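PDB 3G8Z: SnoaL-like domain-containing protein from Xanthomonas campestris pv. campestris, which is of unknown function but adopts a cystatin-like fold and belongs to the SnoaL-like family, whose namesake is a polyketide cyclase. Local coordinates for residues 20-25 with 122-127. Residues are numbered along the deposited sequence; the frame is centred on the assembly and turned at random.
Sequences MNTIDI and LRIEDG
While Ile-124 reaches from one face of its strand to Thr-22 and Ile-25, the flat groups of its neighbours Arg-123 and Glu-125 pair on the other: Glu-125 OE2 lies in the guanidinium plane, at its edge, in a salt bridge 2.9 Å from Arg-123 NH1. Arg-123 NE has a second salt bridge, to Glu-131 on the adjacent strand. Two more flat groups close the helix start in a capping box. Asp-24 N donates to Asn-21 OD1 (2.8 Å), almost in line with C=O. Asn-21 N donates to Asp-24 OD2 at 3.1 Å, from the anti side and somewhat out of the carboxylate plane.

Across the contact the side chains meet through carbon atoms, illustrating how branched residues mesh. Ile-25 and Ile-124 run alongside one another, heading opposite ways, with Ile-25 CD1 3.6 Å from Ile-124 CG2. With CG1 beside the backbone N (chi1 -66°), the Ile-25 branch continues to the hairpin turn, where its CD1 lies 3.8 Å from Gly-127 CA. Thr-22 turns its methyl rather than its hydroxyl to the strand, CG2 standing 3.8 Å from Ile-124 CG2; the other arm of Ile-124 sets its CD1 methyl against a backbone carbonyl, 3.4 Å from Thr-22 O. Selenomethionine Met-20 adds a peripheral touch, its CE 4.2 Å from Gly-127 CA.

Val-99 and Ile-129, on the flanking strands, extend this apolar patch. Asp-126 and Gly-127 are the central residues of a type I' turn joining strands 112-125 and 128-136. The first turn of helix 22-35 packs on the end of this beta hairpin, part of the helix lying against the curved sheet in the cystatin-like fold of SnoaL-like proteins.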
loop_
_atom_site.group_PDB
_atom_site.type_symbol
_atom_site.label_atom_id
_atom_site.label_comp_id
_atom_site.label_asym_id
_atom_site.label_seq_id
_atom_site.Cartn_x
_atom_site.Cartn_y
_atom_site.Cartn_z
HETATM N N MSE A 20 19.613 11.451 0.719
HETATM C CA MSE A 20 18.724 10.593 1.569
HETATM C C MSE A 20 17.275 10.737 1.121
HETATM O O MSE A 20 16.737 11.845 1.058
HETATM C CB MSE A 20 18.831 10.962 3.042
HETATM C CG MSE A 20 17.990 10.077 3.962
HETATM SE SE MSE A 20 18.038 10.725 5.823
HETATM C CE MSE A 20 16.651 12.079 5.760
ATOM N N ASN A 21 16.655 9.605 0.821
ATOM C CA ASN A 21 15.347 9.588 0.207
ATOM C C ASN A 21 14.299 8.883 1.085
ATOM O O ASN A 21 14.602 8.367 2.157
ATOM C CB ASN A 21 15.448 8.942 -1.173
ATOM C CG ASN A 21 15.770 7.467 -1.108
ATOM O OD1 ASN A 21 15.419 6.771 -0.152
ATOM N ND2 ASN A 21 16.439 6.971 -2.147
ATOM N N THR A 22 13.058 8.866 0.625
ATOM C CA THR A 22 11.979 8.350 1.450
ATOM C C THR A 22 12.140 6.865 1.757
ATOM O O THR A 22 11.755 6.407 2.829
ATOM C CB THR A 22 10.604 8.633 0.810
ATOM O OG1 THR A 22 10.577 8.096 -0.518
ATOM C CG2 THR A 22 10.345 10.147 0.779
ATOM N N ILE A 23 12.710 6.109 0.831
ATOM C CA ILE A 23 12.911 4.683 1.074
ATOM C C ILE A 23 13.967 4.469 2.167
ATOM O O ILE A 23 13.804 3.585 3.001
ATOM C CB ILE A 23 13.267 3.908 -0.199
ATOM C CG1 ILE A 23 12.020 3.835 -1.115
ATOM C CG2 ILE A 23 13.740 2.507 0.177
ATOM C CD1 ILE A 23 12.122 2.823 -2.250
ATOM N N ASP A 24 15.003 5.300 2.184
ATOM C CA ASP A 24 15.989 5.268 3.255
ATOM C C ASP A 24 15.307 5.488 4.607
ATOM O O ASP A 24 15.563 4.763 5.570
ATOM C CB ASP A 24 17.051 6.349 3.051
ATOM C CG ASP A 24 17.956 6.059 1.877
ATOM O OD1 ASP A 24 18.258 4.873 1.661
ATOM O OD2 ASP A 24 18.350 7.021 1.175
ATOM N N ILE A 25 14.426 6.479 4.672
ATOM C CA ILE A 25 13.699 6.750 5.909
ATOM C C ILE A 25 12.805 5.574 6.300
ATOM O O ILE A 25 12.748 5.196 7.472
ATOM C CB ILE A 25 12.900 8.071 5.821
ATOM C CG1 ILE A 25 13.887 9.243 5.717
ATOM C CG2 ILE A 25 12.007 8.240 7.052
ATOM C CD1 ILE A 25 13.369 10.400 4.879
ATOM N N LEU A 122 3.641 4.577 4.500
ATOM C CA LEU A 122 4.199 5.721 5.218
ATOM C C LEU A 122 4.206 6.921 4.307
ATOM O O LEU A 122 4.612 6.805 3.137
ATOM C CB LEU A 122 5.652 5.467 5.654
ATOM C CG LEU A 122 5.958 4.164 6.400
ATOM C CD1 LEU A 122 7.454 4.081 6.730
ATOM C CD2 LEU A 122 5.122 4.026 7.641
ATOM N N ARG A 123 3.785 8.062 4.830
ATOM C CA ARG A 123 3.945 9.321 4.131
ATOM C C ARG A 123 5.084 10.063 4.801
ATOM O O ARG A 123 5.092 10.203 6.004
ATOM C CB ARG A 123 2.682 10.172 4.183
ATOM C CG ARG A 123 2.800 11.395 3.291
ATOM C CD ARG A 123 1.457 12.061 2.976
ATOM N NE ARG A 123 0.672 12.378 4.147
ATOM C CZ ARG A 123 0.703 13.542 4.809
ATOM N NH1 ARG A 123 1.507 14.532 4.447
ATOM N NH2 ARG A 123 -0.079 13.716 5.861
ATOM N N ILE A 124 6.065 10.485 4.019
ATOM C CA ILE A 124 7.305 11.022 4.567
ATOM C C ILE A 124 7.525 12.398 3.996
ATOM O O ILE A 124 7.397 12.601 2.802
ATOM C CB ILE A 124 8.482 10.105 4.242
ATOM C CG1 ILE A 124 8.297 8.787 5.011
ATOM C CG2 ILE A 124 9.825 10.795 4.535
ATOM C CD1 ILE A 124 9.003 7.578 4.381
ATOM N N GLU A 125 7.826 13.338 4.879
ATOM C CA GLU A 125 8.003 14.742 4.530
ATOM C C GLU A 125 9.118 15.302 5.371
ATOM O O GLU A 125 9.112 15.128 6.576
ATOM C CB GLU A 125 6.762 15.552 4.895
ATOM C CG GLU A 125 5.646 15.578 3.889
ATOM C CD GLU A 125 4.633 16.685 4.221
ATOM O OE1 GLU A 125 5.029 17.686 4.865
ATOM O OE2 GLU A 125 3.445 16.552 3.848
ATOM N N ASP A 126 10.057 16.003 4.750
ATOM C CA ASP A 126 11.105 16.690 5.501
ATOM C C ASP A 126 11.777 15.743 6.487
ATOM O O ASP A 126 12.073 16.118 7.618
ATOM C CB ASP A 126 10.506 17.888 6.247
ATOM C CG ASP A 126 9.932 18.939 5.308
ATOM O OD1 ASP A 126 10.413 19.054 4.150
ATOM O OD2 ASP A 126 8.995 19.661 5.729
ATOM N N GLY A 127 12.013 14.510 6.057
ATOM C CA GLY A 127 12.858 13.597 6.815
ATOM C C GLY A 127 12.111 12.854 7.902
ATOM O O GLY A 127 12.707 12.100 8.661
#